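Local coordinates for conserved uncharacterized protein (predicted phosphoesterase COG0622) (Streptococcus pneumoniae, PDB 3CK2) that is a predicted phosphoesterase of the calcineurin-like superfamily, carrying a pair of manganese ions and probably hydrolysing a phosphate ester not yet identified, at residues F88-N91 / K96-Y99. Numbering follows the deposited sequence.
Sequences FDIN and KLDY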
ATOM      1  N   PHE A  88      -6.030  -5.247  13.172  1.00 26.04           N
ATOM      2  CA  PHE A  88      -7.263  -4.439  13.241  1.00 25.99           C
ATOM      3  C   PHE A  88      -8.524  -5.283  12.936  1.00 25.77           C
ATOM      4  O   PHE A  88      -9.625  -4.770  12.866  1.00 24.52           O
ATOM      5  CB  PHE A  88      -7.163  -3.214  12.301  1.00 26.08           C
ATOM      6  CG  PHE A  88      -6.173  -2.183  12.779  1.00 26.09           C
ATOM      7  CD1 PHE A  88      -6.578  -1.132  13.585  1.00 26.67           C
ATOM      8  CD2 PHE A  88      -4.812  -2.308  12.491  1.00 27.66           C
ATOM      9  CE1 PHE A  88      -5.657  -0.192  14.057  1.00 25.94           C
ATOM     10  CE2 PHE A  88      -3.903  -1.384  12.971  1.00 26.92           C
ATOM     11  CZ  PHE A  88      -4.333  -0.322  13.754  1.00 25.86           C
ATOM     12  N   ASP A  89      -8.331  -6.588  12.763  1.00 26.12           N
ATOM     13  CA  ASP A  89      -9.426  -7.511  12.485  1.00 26.40           C
ATOM     14  C   ASP A  89     -10.243  -7.040  11.295  1.00 25.86           C
ATOM     15  O   ASP A  89     -11.477  -7.028  11.345  1.00 24.82           O
ATOM     16  CB  ASP A  89     -10.340  -7.682  13.710  1.00 26.89           C
ATOM     17  CG  ASP A  89      -9.608  -8.217  14.938  1.00 28.23           C
ATOM     18  OD1 ASP A  89      -8.844  -9.190  14.806  1.00 30.89           O
ATOM     19  OD2 ASP A  89      -9.816  -7.666  16.046  1.00 32.56           O
ATOM     20  N   ILE A  90      -9.547  -6.665  10.229  1.00 26.16           N
ATOM     21  CA  ILE A  90     -10.217  -6.115   9.042  1.00 26.83           C
ATOM     22  C   ILE A  90     -11.090  -7.141   8.294  1.00 27.23           C
ATOM     23  O   ILE A  90     -11.959  -6.747   7.542  1.00 27.41           O
ATOM     24  CB  ILE A  90      -9.269  -5.340   8.070  1.00 26.49           C
ATOM     25  CG1 ILE A  90      -8.165  -6.233   7.477  1.00 26.38           C
ATOM     26  CG2 ILE A  90      -8.687  -4.158   8.779  1.00 27.03           C
ATOM     27  CD1 ILE A  90      -7.341  -5.509   6.443  1.00 25.42           C
ATOM     28  N   ASN A  91     -10.892  -8.440   8.548  1.00 27.78           N
ATOM     29  CA  ASN A  91     -11.791  -9.475   7.998  1.00 27.38           C
ATOM     30  C   ASN A  91     -13.149  -9.449   8.710  1.00 27.22           C
ATOM     31  O   ASN A  91     -14.146  -9.924   8.200  1.00 25.67           O
ATOM     32  CB  ASN A  91     -11.148 -10.867   8.107  1.00 27.72           C
ATOM     33  CG  ASN A  91     -10.248 -11.195   6.913  1.00 27.48           C
ATOM     34  OD1 ASN A  91     -10.741 -11.355   5.795  1.00 26.08           O
ATOM     35  ND2 ASN A  91      -8.931 -11.298   7.145  1.00 25.83           N
ATOM     36  N   LYS A  96     -12.249  -0.627  13.354  1.00 31.32           N
ATOM     37  CA  LYS A  96     -11.021  -0.412  14.101  1.00 31.37           C
ATOM     38  C   LYS A  96      -9.971   0.307  13.235  1.00 30.89           C
ATOM     39  O   LYS A  96      -9.343   1.246  13.679  1.00 30.43           O
ATOM     40  CB  LYS A  96     -10.478  -1.743  14.652  1.00 31.52           C
ATOM     41  CG  LYS A  96     -11.301  -2.337  15.797  1.00 31.92           C
ATOM     42  CD  LYS A  96     -10.662  -3.590  16.341  1.00 32.19           C
ATOM     43  CE  LYS A  96     -11.644  -4.460  17.135  1.00 33.45           C
ATOM     44  NZ  LYS A  96     -12.162  -5.684  16.374  1.00 34.89           N
ATOM     45  N   LEU A  97      -9.792  -0.131  11.999  1.00 31.41           N
ATOM     46  CA  LEU A  97      -8.870   0.564  11.088  1.00 31.58           C
ATOM     47  C   LEU A  97      -9.265   2.046  10.859  1.00 31.83           C
ATOM     48  O   LEU A  97      -8.420   2.933  10.898  1.00 32.09           O
ATOM     49  CB  LEU A  97      -8.796  -0.158   9.752  1.00 31.82           C
ATOM     50  CG  LEU A  97      -7.697   0.294   8.783  1.00 31.75           C
ATOM     51  CD1 LEU A  97      -6.299  -0.058   9.363  1.00 29.80           C
ATOM     52  CD2 LEU A  97      -7.924  -0.304   7.406  1.00 30.15           C
ATOM     53  N   ASP A  98     -10.548   2.299  10.647  1.00 31.73           N
ATOM     54  CA  ASP A  98     -11.051   3.653  10.443  1.00 31.68           C
ATOM     55  C   ASP A  98     -10.942   4.501  11.727  1.00 31.86           C
ATOM     56  O   ASP A  98     -10.683   5.691  11.656  1.00 32.46           O
ATOM     57  CB  ASP A  98     -12.502   3.588   9.952  1.00 31.79           C
ATOM     58  CG  ASP A  98     -13.059   4.936   9.554  1.00 32.46           C
ATOM     59  OD1 ASP A  98     -12.576   5.569   8.601  1.00 36.07           O
ATOM     60  OD2 ASP A  98     -14.025   5.368  10.178  1.00 35.71           O
ATOM     61  N   TYR A  99     -11.147   3.916  12.900  1.00 31.23           N
ATOM     62  CA  TYR A  99     -10.976   4.683  14.133  1.00 31.17           C
ATOM     63  C   TYR A  99      -9.531   5.215  14.266  1.00 31.02           C
ATOM     64  O   TYR A  99      -9.303   6.378  14.603  1.00 30.27           O
ATOM     65  CB  TYR A  99     -11.352   3.825  15.332  1.00 31.20           C
ATOM     66  CG  TYR A  99     -11.249   4.536  16.675  1.00 31.34           C
ATOM     67  CD1 TYR A  99     -12.247   5.404  17.107  1.00 30.92           C
ATOM     68  CD2 TYR A  99     -10.155   4.317  17.515  1.00 31.63           C
ATOM     69  CE1 TYR A  99     -12.155   6.051  18.346  1.00 31.22           C
ATOM     70  CE2 TYR A  99     -10.053   4.951  18.734  1.00 31.69           C
ATOM     71  CZ  TYR A  99     -11.053   5.813  19.148  1.00 31.17           C
ATOM     72  OH  TYR A  99     -10.926   6.419  20.361  1.00 30.17           O
TER
HETATM   73  O   HOH W   1     -10.824  -2.758  11.235  1.00 33.32           O
HETATM   74  O   HOH W   2     -12.751  -4.813  13.526  1.00 39.88           O
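The carbonyl O of Phe88 faces two waters that lead across to helix 95-103. One donates to Phe88 O over 2.9 Å and accepts from the backbone N of Leu97, also at 2.9 Å, so that an amide in the first turn of the helix is satisfied through solvent. The second, within hydrogen-bonding range of Phe88 O, probably shares its protons with other acceptors; it accepts from Lys96 NZ at 3.0 Å. Lys96 runs its aliphatic chain past the same carbonyl, with CB 3.6 Å from Phe88 O, and then bends at its last torsion (chi4 103°) to set NZ beside Asp89. There NZ donates to Asp89 OD2, 3.1 Å away, on that oxygen's anti lone pair, in a salt bridge between two solvent-exposed residues.

Away from solvent, the contact is apolar. Leu97 CD1 rests over one face of the Phe88 ring as a CH-pi contact, 4.2 Å from the centroid and nearer the CG-CD2 side, while CB of the same leucine meets Ile90 CG2 at 4.1 Å. The ring also meets Trp100, three residues after Leu97 on the same helix, and Leu97 reaches Phe127 of strand 125-130. The side chain of Ile90 lies about 8 Å from a manganese ion and packs on Tyr111 and Leu114, the latter between metal ligands His113 and His115. The loop, which also carries metal ligand His84, thus packs on its following helix beside the dinuclear centre characteristic of calcineurin-like phosphoesterases.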